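Local coordinates for CRISPR protein (Archaeoglobus fulgidus, PDB 4MJK) that probably serves as a Cas5-type subunit of an archaeal type I-A CRISPR Cascade complex, helping to bind the CRISPR RNA, at residues A[143-148]-A[160-165]; A[69-74]-A[128-133]; A[34-39]-A[148-153]. All blocks are in the same frame, centred on the assembly; numbering follows the deposited sequence.

Interaction 1: A[143-148]-A[160-165]; sequences ILWKIH and VDVKKV
V162 and W145 meet over a ring face: methyl CG2 of V162 sits 3.5 Å from the centroid of the five-membered ring of W145, 11° off the ring normal, a CH-pi contact. The same methyl is 3.5 Å from both CE2 and NE1 of W145, above the plane and offset toward the rim. The second methyl of V162, CG1, turns to L144 and meets its CD1 at 3.7 Å; these two side chains cross at about a right angle. V162 is thus split between two neighbours: with CG1 anti to its backbone N (chi1 -179°) and CG2 anti to the carbonyl carbon, CG2 goes mainly to the indole and CG1 to L144. Farther out along the indole, the six-membered ring reaches the backbone of the strand, where CH2 of W145 comes to 3.5 Å from CA of D161 and CZ3 to 3.7 Å from the carbonyl carbon of V160. Both approaches are oblique to the ring.

L144 lies in the short helix 141-144, and a type I turn from L144 to I147 redirects the chain; K146 N bonds to O of I143 at 2.9 Å, while the bond from I147 N to O of L144 is weak. In strand 157-170, V160 and D161 both face D7 in a classic beta bulge, with backbone bonds to that residue of strand 2-10. Y4, also of strand 2-10, touches L144, and V159 touches W145. No hydrogen bond or ion pair crosses between 143-148 and 160-165. The turn is therefore held to strand 157-170 by dispersion and CH-pi contact, with V162 and L144 buried and the indole forming an exposed lid over the valine.

Interaction 2: A[69-74]-A[128-133]; sequences IGWKAL and IRWFLV
G70 and F131 form a hydrogen-bonded antiparallel pair: F131 N reaches O of G70 at 2.8 Å and G70 N reaches O of F131 at 3.0 Å. K72 and R129 repeat the pattern two residues on, with R129 N to O of K72 at 2.9 Å and K72 N to O of R129 at 3.0 Å. Between and beside them, I69 with L132, W71 with W130 and A73 with I128 are non-hydrogen-bonded pairs. The pairing joins strand 66-73, outermost within this chain, to strand 127-134 in the six-stranded antiparallel sheet of this Cas5-family protein; strand 2-10 lies on the far side of 127-134.

On the face carrying K72 and R129, the two cationic chains run side by side. Their like charges, 4.3 Å apart between NZ of K72 and NH1 of R129, are probably offset by salt bridges from K72 to D177 and E258 and from R129 to D7. L74 crosses R129 at about a right angle and lays CD2 over the centre of the guanidinium face, 3.9 Å from CZ of R129.

The opposite face is aromatic and aliphatic. CB of W71 stands over the five-membered ring of W130, 3.7 Å from its centroid, while the two indoles meet obliquely with planes at 36°. With chi1 at 57°, CG of W71 lies between backbone N and carbonyl carbon, and the ring leads away from strand 127-134 toward Y30, Y201 and Y228. I128 CG2 rests against CB of W71, and CG1 of I69 meets the edge of the W130 ring and the CD1 methyl of L132.

Interaction 3: A[34-39]-A[148-153]; sequences TTFLGA and HRIGSK
I150 inserts its side chain against T35, F36 and A39 of helix 33-46, packing the loop between helix 141-144 and strand 157-170 onto one side of that helix. The fit is a helix-loop contact in this Cas5-family domain, without a direct hydrogen bond between 34-39 and 148-153. From CB of I150 two branches part. CG2, anti to the backbone N, touches the CG2 methyl of T35 at 4.0 Å. CG1, beside the backbone N (chi1 -63°), passes the CB methyl of A39 at 4.2 Å. Beyond it CD1 ends 4.0 Å from CD1 of F36, approaching that ring obliquely. The phenyl ring itself stacks on W130 of strand 127-134, so the tip of I150 comes in beside the aromatic pair that joins helix and sheet.

The backbone on either side of I150 lies close as well. O of R149 is 3.4 Å from CB of A39, a plain van der Waals approach, while CG2 of T35 reaches N of G151 at 3.4 Å. G151 adopts phi 109° and psi -141°, a positive-phi conformation usual for glycine. The guanidinium of R149 turns back to the helix, NE making a salt bridge to E42, and NH1 gives a weak bond to O of G151.

One water links the two backbones: it donates to O of T35, which already accepts from N of A39, and takes the hydrogen of G151 N at 3.0 Å.

In the fold
Interaction 2 is nested along the chain within the loop closed by interaction 3 and closes before interaction 1 opens, while interactions 1 and 3 cross and share H148. Their centres form a compact triangle: interactions 1 and 2 are about 12 Å apart, and interaction 3 lies about 14 Å from each. Strands 66-73, 127-134 and 157-170 belong to one antiparallel sheet, and helix 33-46 packs on the face carrying I69, W130 and L132. F36 of that helix touches L132 and I69 of interaction 2, and A39 meets I147 of interaction 1. Interactions 1 and 2 do not touch. Helix 33-46 thus lies against both the sheet and the 143-153 connection, tying distant parts of the sequence into one domain.

Interaction 1: A[143-148]-A[160-165]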
loop_
_atom_site.group_PDB
_atom_site.type_symbol
_atom_site.label_atom_id
_atom_site.label_comp_id
_atom_site.label_asym_id
_atom_site.label_seq_id
_atom_site.Cartn_x
_atom_site.Cartn_y
_atom_site.Cartn_z
ATOM N N ILE A 143 -21.031 -13.389 -10.137
ATOM C CA ILE A 143 -20.670 -11.978 -10.279
ATOM C C ILE A 143 -19.754 -11.518 -9.152
ATOM O O ILE A 143 -18.830 -10.731 -9.369
ATOM C CB ILE A 143 -21.911 -11.049 -10.299
ATOM C CG1 ILE A 143 -22.881 -11.452 -11.416
ATOM C CG2 ILE A 143 -21.480 -9.595 -10.468
ATOM C CD1 ILE A 143 -22.226 -11.600 -12.771
ATOM N N LEU A 144 -20.033 -11.995 -7.944
ATOM C CA LEU A 144 -19.229 -11.651 -6.782
ATOM C C LEU A 144 -17.764 -11.987 -7.031
ATOM O O LEU A 144 -16.877 -11.236 -6.627
ATOM C CB LEU A 144 -19.762 -12.349 -5.519
ATOM C CG LEU A 144 -21.146 -11.890 -5.035
ATOM C CD1 LEU A 144 -21.667 -12.752 -3.883
ATOM C CD2 LEU A 144 -21.123 -10.419 -4.630
ATOM N N TRP A 145 -17.505 -13.090 -7.732
ATOM C CA TRP A 145 -16.124 -13.505 -8.009
ATOM C C TRP A 145 -15.361 -12.507 -8.881
ATOM O O TRP A 145 -14.137 -12.531 -8.916
ATOM C CB TRP A 145 -16.095 -14.867 -8.682
ATOM C CG TRP A 145 -16.341 -16.011 -7.763
ATOM C CD1 TRP A 145 -17.524 -16.666 -7.560
ATOM C CD2 TRP A 145 -15.378 -16.656 -6.923
ATOM N NE1 TRP A 145 -17.352 -17.678 -6.649
ATOM C CE2 TRP A 145 -16.045 -17.689 -6.239
ATOM C CE3 TRP A 145 -14.010 -16.457 -6.688
ATOM C CZ2 TRP A 145 -15.393 -18.531 -5.339
ATOM C CZ3 TRP A 145 -13.370 -17.287 -5.787
ATOM C CH2 TRP A 145 -14.060 -18.314 -5.125
ATOM N N LYS A 146 -16.098 -11.630 -9.563
ATOM C CA LYS A 146 -15.542 -10.728 -10.571
ATOM C C LYS A 146 -15.151 -9.342 -10.044
ATOM O O LYS A 146 -14.873 -8.413 -10.819
ATOM C CB LYS A 146 -16.527 -10.582 -11.728
ATOM C CG LYS A 146 -16.747 -11.869 -12.540
ATOM C CD LYS A 146 -17.659 -11.578 -13.735
ATOM C CE LYS A 146 -17.819 -12.781 -14.653
ATOM N NZ LYS A 146 -18.648 -13.845 -14.024
ATOM N N ILE A 147 -15.138 -9.198 -8.727
ATOM C CA ILE A 147 -14.757 -7.930 -8.122
ATOM C C ILE A 147 -13.228 -7.806 -8.129
ATOM O O ILE A 147 -12.543 -8.656 -7.551
ATOM C CB ILE A 147 -15.299 -7.840 -6.698
ATOM C CG1 ILE A 147 -16.834 -7.761 -6.725
ATOM C CG2 ILE A 147 -14.699 -6.630 -5.963
ATOM C CD1 ILE A 147 -17.481 -7.921 -5.352
ATOM N N HIS A 148 -12.705 -6.753 -8.770
ATOM C CA HIS A 148 -11.255 -6.556 -8.920
ATOM C C HIS A 148 -10.749 -5.278 -8.262
ATOM O O HIS A 148 -9.536 -5.064 -8.157
ATOM C CB HIS A 148 -10.847 -6.516 -10.400
ATOM C CG HIS A 148 -11.229 -7.747 -11.165
ATOM N ND1 HIS A 148 -10.908 -9.014 -10.736
ATOM C CD2 HIS A 148 -11.903 -7.900 -12.328
ATOM C CE1 HIS A 148 -11.368 -9.902 -11.599
ATOM N NE2 HIS A 148 -11.978 -9.249 -12.579
ATOM N N VAL A 160 -11.309 -14.485 -3.156
ATOM C CA VAL A 160 -10.732 -15.822 -3.022
ATOM C C VAL A 160 -11.719 -16.866 -2.518
ATOM O O VAL A 160 -11.416 -18.046 -2.521
ATOM C CB VAL A 160 -9.443 -15.848 -2.146
ATOM C CG1 VAL A 160 -8.325 -15.006 -2.794
ATOM C CG2 VAL A 160 -9.734 -15.398 -0.708
ATOM N N ASP A 161 -12.894 -16.438 -2.075
ATOM C CA ASP A 161 -13.963 -17.393 -1.775
ATOM C C ASP A 161 -15.278 -16.657 -1.682
ATOM O O ASP A 161 -15.327 -15.500 -1.231
ATOM C CB ASP A 161 -13.694 -18.170 -0.481
ATOM C CG ASP A 161 -14.397 -19.537 -0.442
ATOM O OD1 ASP A 161 -15.057 -19.940 -1.428
ATOM O OD2 ASP A 161 -14.259 -20.231 0.583
ATOM N N VAL A 162 -16.328 -17.321 -2.158
ATOM C CA VAL A 162 -17.686 -16.838 -2.052
ATOM C C VAL A 162 -18.536 -18.015 -1.607
ATOM O O VAL A 162 -18.397 -19.123 -2.132
ATOM C CB VAL A 162 -18.245 -16.344 -3.402
ATOM C CG1 VAL A 162 -19.669 -15.812 -3.222
ATOM C CG2 VAL A 162 -17.332 -15.276 -4.042
ATOM N N LYS A 163 -19.413 -17.781 -0.640
ATOM C CA LYS A 163 -20.340 -18.816 -0.204
ATOM C C LYS A 163 -21.726 -18.215 -0.024
ATOM O O LYS A 163 -21.900 -17.218 0.694
ATOM C CB LYS A 163 -19.833 -19.453 1.091
ATOM C CG LYS A 163 -20.581 -20.693 1.549
ATOM C CD LYS A 163 -20.009 -21.196 2.878
ATOM C CE LYS A 163 -20.875 -22.303 3.491
ATOM N NZ LYS A 163 -20.985 -23.508 2.613
ATOM N N LYS A 164 -22.704 -18.799 -0.707
ATOM C CA LYS A 164 -24.100 -18.433 -0.515
ATOM C C LYS A 164 -24.651 -19.289 0.626
ATOM O O LYS A 164 -24.478 -20.512 0.635
ATOM C CB LYS A 164 -24.891 -18.661 -1.804
ATOM C CG LYS A 164 -26.267 -18.020 -1.837
ATOM C CD LYS A 164 -26.962 -18.278 -3.174
ATOM C CE LYS A 164 -26.167 -17.667 -4.330
ATOM N NZ LYS A 164 -26.704 -17.996 -5.694
ATOM N N VAL A 165 -25.279 -18.650 1.607
ATOM C CA VAL A 165 -25.738 -19.367 2.797
ATOM C C VAL A 165 -27.178 -19.026 3.150
ATOM O O VAL A 165 -27.650 -17.924 2.882
ATOM C CB VAL A 165 -24.863 -19.056 4.030
ATOM C CG1 VAL A 165 -23.461 -19.626 3.858
ATOM C CG2 VAL A 165 -24.822 -17.548 4.288
#

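Interaction 2: A[69-74]-A[128-133]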
loop_
_atom_site.group_PDB
_atom_site.type_symbol
_atom_site.label_atom_id
_atom_site.label_comp_id
_atom_site.label_asym_id
_atom_site.label_seq_id
_atom_site.Cartn_x
_atom_site.Cartn_y
_atom_site.Cartn_z
ATOM N N ILE A 69 -24.931 -5.699 6.276
ATOM C CA ILE A 69 -23.592 -5.780 5.717
ATOM C C ILE A 69 -22.590 -5.532 6.817
ATOM O O ILE A 69 -22.595 -4.471 7.440
ATOM C CB ILE A 69 -23.369 -4.793 4.553
ATOM C CG1 ILE A 69 -21.909 -4.871 4.074
ATOM C CG2 ILE A 69 -23.732 -3.376 4.961
ATOM C CD1 ILE A 69 -21.654 -4.118 2.756
ATOM N N GLY A 70 -21.764 -6.538 7.081
ATOM C CA GLY A 70 -20.727 -6.466 8.103
ATOM C C GLY A 70 -19.452 -7.078 7.553
ATOM O O GLY A 70 -19.481 -7.765 6.528
ATOM N N TRP A 71 -18.331 -6.844 8.226
ATOM C CA TRP A 71 -17.055 -7.329 7.739
ATOM C C TRP A 71 -16.091 -7.447 8.899
ATOM O O TRP A 71 -16.308 -6.858 9.961
ATOM C CB TRP A 71 -16.475 -6.376 6.680
ATOM C CG TRP A 71 -16.323 -4.963 7.187
ATOM C CD1 TRP A 71 -15.199 -4.396 7.728
ATOM C CD2 TRP A 71 -17.343 -3.958 7.240
ATOM N NE1 TRP A 71 -15.460 -3.094 8.100
ATOM C CE2 TRP A 71 -16.775 -2.809 7.814
ATOM C CE3 TRP A 71 -18.690 -3.926 6.850
ATOM C CZ2 TRP A 71 -17.488 -1.631 7.992
ATOM C CZ3 TRP A 71 -19.404 -2.749 7.031
ATOM C CH2 TRP A 71 -18.802 -1.622 7.603
ATOM N N LYS A 72 -15.038 -8.233 8.688
ATOM C CA LYS A 72 -13.979 -8.393 9.668
ATOM C C LYS A 72 -12.681 -8.779 8.974
ATOM O O LYS A 72 -12.695 -9.424 7.920
ATOM C CB LYS A 72 -14.349 -9.455 10.711
ATOM C CG LYS A 72 -14.448 -10.849 10.142
ATOM C CD LYS A 72 -15.012 -11.832 11.154
ATOM C CE LYS A 72 -15.171 -13.213 10.523
ATOM N NZ LYS A 72 -15.748 -14.244 11.472
ATOM N N ALA A 73 -11.565 -8.375 9.568
ATOM C CA ALA A 73 -10.249 -8.722 9.051
ATOM C C ALA A 73 -10.018 -10.180 9.394
ATOM O O ALA A 73 -10.470 -10.629 10.433
ATOM C CB ALA A 73 -9.169 -7.841 9.694
ATOM N N LEU A 74 -9.351 -10.916 8.507
ATOM C CA LEU A 74 -8.985 -12.298 8.770
ATOM C C LEU A 74 -7.534 -12.393 9.215
ATOM O O LEU A 74 -7.174 -13.277 9.986
ATOM C CB LEU A 74 -9.211 -13.164 7.516
ATOM C CG LEU A 74 -10.670 -13.148 7.021
ATOM C CD1 LEU A 74 -10.855 -13.896 5.697
ATOM C CD2 LEU A 74 -11.585 -13.709 8.089
ATOM N N ILE A 128 -9.980 -9.527 3.994
ATOM C CA ILE A 128 -11.160 -9.122 4.757
ATOM C C ILE A 128 -12.350 -9.966 4.310
ATOM O O ILE A 128 -12.480 -10.255 3.121
ATOM C CB ILE A 128 -11.495 -7.613 4.517
ATOM C CG1 ILE A 128 -10.349 -6.729 5.028
ATOM C CG2 ILE A 128 -12.829 -7.248 5.206
ATOM C CD1 ILE A 128 -10.535 -5.249 4.741
ATOM N N ARG A 129 -13.192 -10.390 5.254
ATOM C CA ARG A 129 -14.404 -11.130 4.919
ATOM C C ARG A 129 -15.644 -10.252 5.097
ATOM O O ARG A 129 -15.825 -9.630 6.157
ATOM C CB ARG A 129 -14.533 -12.395 5.784
ATOM C CG ARG A 129 -15.831 -13.194 5.508
ATOM C CD ARG A 129 -15.884 -14.536 6.280
ATOM N NE ARG A 129 -14.746 -15.387 5.934
ATOM C CZ ARG A 129 -14.215 -16.294 6.746
ATOM N NH1 ARG A 129 -14.722 -16.476 7.956
ATOM N NH2 ARG A 129 -13.175 -17.020 6.356
ATOM N N TRP A 130 -16.489 -10.205 4.070
ATOM C CA TRP A 130 -17.781 -9.528 4.158
ATOM C C TRP A 130 -18.904 -10.548 4.305
ATOM O O TRP A 130 -18.848 -11.644 3.736
ATOM C CB TRP A 130 -18.057 -8.669 2.923
ATOM C CG TRP A 130 -17.542 -7.259 3.017
ATOM C CD1 TRP A 130 -18.224 -6.155 3.453
ATOM C CD2 TRP A 130 -16.237 -6.804 2.643
ATOM N NE1 TRP A 130 -17.417 -5.035 3.377
ATOM C CE2 TRP A 130 -16.191 -5.410 2.886
ATOM C CE3 TRP A 130 -15.103 -7.441 2.134
ATOM C CZ2 TRP A 130 -15.046 -4.641 2.642
ATOM C CZ3 TRP A 130 -13.964 -6.667 1.868
ATOM C CH2 TRP A 130 -13.944 -5.287 2.133
ATOM N N PHE A 131 -19.919 -10.177 5.079
ATOM C CA PHE A 131 -21.102 -11.000 5.272
ATOM C C PHE A 131 -22.260 -10.068 4.954
ATOM O O PHE A 131 -22.526 -9.108 5.699
ATOM C CB PHE A 131 -21.143 -11.512 6.726
ATOM C CG PHE A 131 -22.269 -12.482 7.033
ATOM C CD1 PHE A 131 -23.142 -12.911 6.050
ATOM C CD2 PHE A 131 -22.436 -12.966 8.327
ATOM C CE1 PHE A 131 -24.176 -13.809 6.352
ATOM C CE2 PHE A 131 -23.464 -13.877 8.632
ATOM C CZ PHE A 131 -24.330 -14.289 7.638
ATOM N N LEU A 132 -22.905 -10.324 3.816
ATOM C CA LEU A 132 -24.035 -9.537 3.353
ATOM C C LEU A 132 -25.291 -10.390 3.433
ATOM O O LEU A 132 -25.242 -11.604 3.184
ATOM C CB LEU A 132 -23.828 -9.069 1.904
ATOM C CG LEU A 132 -22.935 -7.829 1.712
ATOM C CD1 LEU A 132 -21.497 -8.158 2.065
ATOM C CD2 LEU A 132 -23.023 -7.295 0.281
ATOM N N VAL A 133 -26.408 -9.764 3.788
ATOM C CA VAL A 133 -27.687 -10.468 3.812
ATOM C C VAL A 133 -28.672 -9.666 2.968
ATOM O O VAL A 133 -28.772 -8.459 3.140
ATOM C CB VAL A 133 -28.256 -10.614 5.254
ATOM C CG1 VAL A 133 -29.634 -11.309 5.214
ATOM C CG2 VAL A 133 -27.283 -11.395 6.161
#

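Interaction 3: A[34-39]-A[148-153]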
loop_
_atom_site.group_PDB
_atom_site.type_symbol
_atom_site.label_atom_id
_atom_site.label_comp_id
_atom_site.label_asym_id
_atom_site.label_seq_id
_atom_site.Cartn_x
_atom_site.Cartn_y
_atom_site.Cartn_z
ATOM N N THR A 34 -20.914 1.354 1.347
ATOM C CA THR A 34 -21.394 1.773 0.026
ATOM C C THR A 34 -20.307 1.585 -1.031
ATOM O O THR A 34 -20.608 1.418 -2.218
ATOM C CB THR A 34 -21.913 3.213 -0.025
ATOM O OG1 THR A 34 -20.935 4.110 0.519
ATOM C CG2 THR A 34 -23.214 3.338 0.778
ATOM N N THR A 35 -19.046 1.613 -0.596
ATOM C CA THR A 35 -17.930 1.381 -1.512
ATOM C C THR A 35 -17.904 -0.081 -1.966
ATOM O O THR A 35 -17.728 -0.373 -3.155
ATOM C CB THR A 35 -16.584 1.816 -0.890
ATOM O OG1 THR A 35 -16.635 3.225 -0.606
ATOM C CG2 THR A 35 -15.421 1.553 -1.843
ATOM N N PHE A 36 -18.098 -0.995 -1.019
ATOM C CA PHE A 36 -18.200 -2.409 -1.334
ATOM C C PHE A 36 -19.402 -2.666 -2.231
ATOM O O PHE A 36 -19.303 -3.409 -3.211
ATOM C CB PHE A 36 -18.339 -3.253 -0.064
ATOM C CG PHE A 36 -18.355 -4.721 -0.337
ATOM C CD1 PHE A 36 -17.166 -5.444 -0.373
ATOM C CD2 PHE A 36 -19.542 -5.376 -0.613
ATOM C CE1 PHE A 36 -17.168 -6.796 -0.646
ATOM C CE2 PHE A 36 -19.548 -6.732 -0.886
ATOM C CZ PHE A 36 -18.366 -7.443 -0.910
ATOM N N LEU A 37 -20.541 -2.058 -1.896
ATOM C CA LEU A 37 -21.743 -2.210 -2.726
ATOM C C LEU A 37 -21.551 -1.631 -4.128
ATOM O O LEU A 37 -22.057 -2.180 -5.093
ATOM C CB LEU A 37 -22.974 -1.579 -2.060
ATOM C CG LEU A 37 -23.523 -2.353 -0.857
ATOM C CD1 LEU A 37 -24.623 -1.573 -0.178
ATOM C CD2 LEU A 37 -24.017 -3.755 -1.257
ATOM N N GLY A 38 -20.840 -0.511 -4.235
ATOM C CA GLY A 38 -20.545 0.074 -5.537
ATOM C C GLY A 38 -19.715 -0.865 -6.400
ATOM O O GLY A 38 -19.859 -0.892 -7.620
ATOM N N ALA A 39 -18.830 -1.635 -5.767
ATOM C CA ALA A 39 -18.016 -2.611 -6.493
ATOM C C ALA A 39 -18.877 -3.755 -7.020
ATOM O O ALA A 39 -18.706 -4.196 -8.155
ATOM C CB ALA A 39 -16.885 -3.145 -5.613
ATOM N N HIS A 148 -12.705 -6.753 -8.770
ATOM C CA HIS A 148 -11.255 -6.556 -8.920
ATOM C C HIS A 148 -10.749 -5.278 -8.262
ATOM O O HIS A 148 -9.536 -5.064 -8.157
ATOM C CB HIS A 148 -10.847 -6.516 -10.400
ATOM C CG HIS A 148 -11.229 -7.747 -11.165
ATOM N ND1 HIS A 148 -10.908 -9.014 -10.736
ATOM C CD2 HIS A 148 -11.903 -7.900 -12.328
ATOM C CE1 HIS A 148 -11.368 -9.902 -11.599
ATOM N NE2 HIS A 148 -11.978 -9.249 -12.579
ATOM N N ARG A 149 -11.673 -4.416 -7.847
ATOM C CA ARG A 149 -11.278 -3.257 -7.064
ATOM C C ARG A 149 -12.354 -2.836 -6.078
ATOM O O ARG A 149 -13.542 -2.958 -6.339
ATOM C CB ARG A 149 -10.884 -2.088 -7.963
ATOM C CG ARG A 149 -11.993 -1.608 -8.859
ATOM C CD ARG A 149 -12.291 -0.173 -8.567
ATOM N NE ARG A 149 -13.063 0.450 -9.636
ATOM C CZ ARG A 149 -13.171 1.764 -9.797
ATOM N NH1 ARG A 149 -12.556 2.583 -8.953
ATOM N NH2 ARG A 149 -13.896 2.252 -10.794
ATOM N N ILE A 150 -11.916 -2.357 -4.926
ATOM C CA ILE A 150 -12.836 -1.822 -3.930
ATOM C C ILE A 150 -12.286 -0.476 -3.494
ATOM O O ILE A 150 -11.292 -0.404 -2.777
ATOM C CB ILE A 150 -12.983 -2.778 -2.736
ATOM C CG1 ILE A 150 -13.598 -4.102 -3.214
ATOM C CG2 ILE A 150 -13.848 -2.135 -1.638
ATOM C CD1 ILE A 150 -13.573 -5.213 -2.181
ATOM N N GLY A 151 -12.917 0.592 -3.952
ATOM C CA GLY A 151 -12.376 1.924 -3.749
ATOM C C GLY A 151 -11.873 2.450 -5.077
ATOM O O GLY A 151 -12.497 2.215 -6.110
ATOM N N SER A 152 -10.740 3.143 -5.040
ATOM C CA SER A 152 -10.134 3.766 -6.212
ATOM C C SER A 152 -9.601 2.713 -7.174
ATOM O O SER A 152 -9.479 1.544 -6.811
ATOM C CB SER A 152 -8.951 4.621 -5.776
ATOM O OG SER A 152 -7.875 3.782 -5.359
ATOM N N LYS A 153 -9.250 3.153 -8.382
ATOM C CA LYS A 153 -8.652 2.299 -9.408
ATOM C C LYS A 153 -7.456 1.498 -8.891
ATOM O O LYS A 153 -7.274 0.352 -9.276
ATOM C CB LYS A 153 -8.177 3.152 -10.591
ATOM C CG LYS A 153 -9.260 3.959 -11.290
ATOM C CD LYS A 153 -10.043 3.114 -12.284
ATOM C CE LYS A 153 -11.036 3.967 -13.070
ATOM N NZ LYS A 153 -11.962 3.136 -13.899
HETATM O O HOH W 1 -15.608 0.389 -5.243
#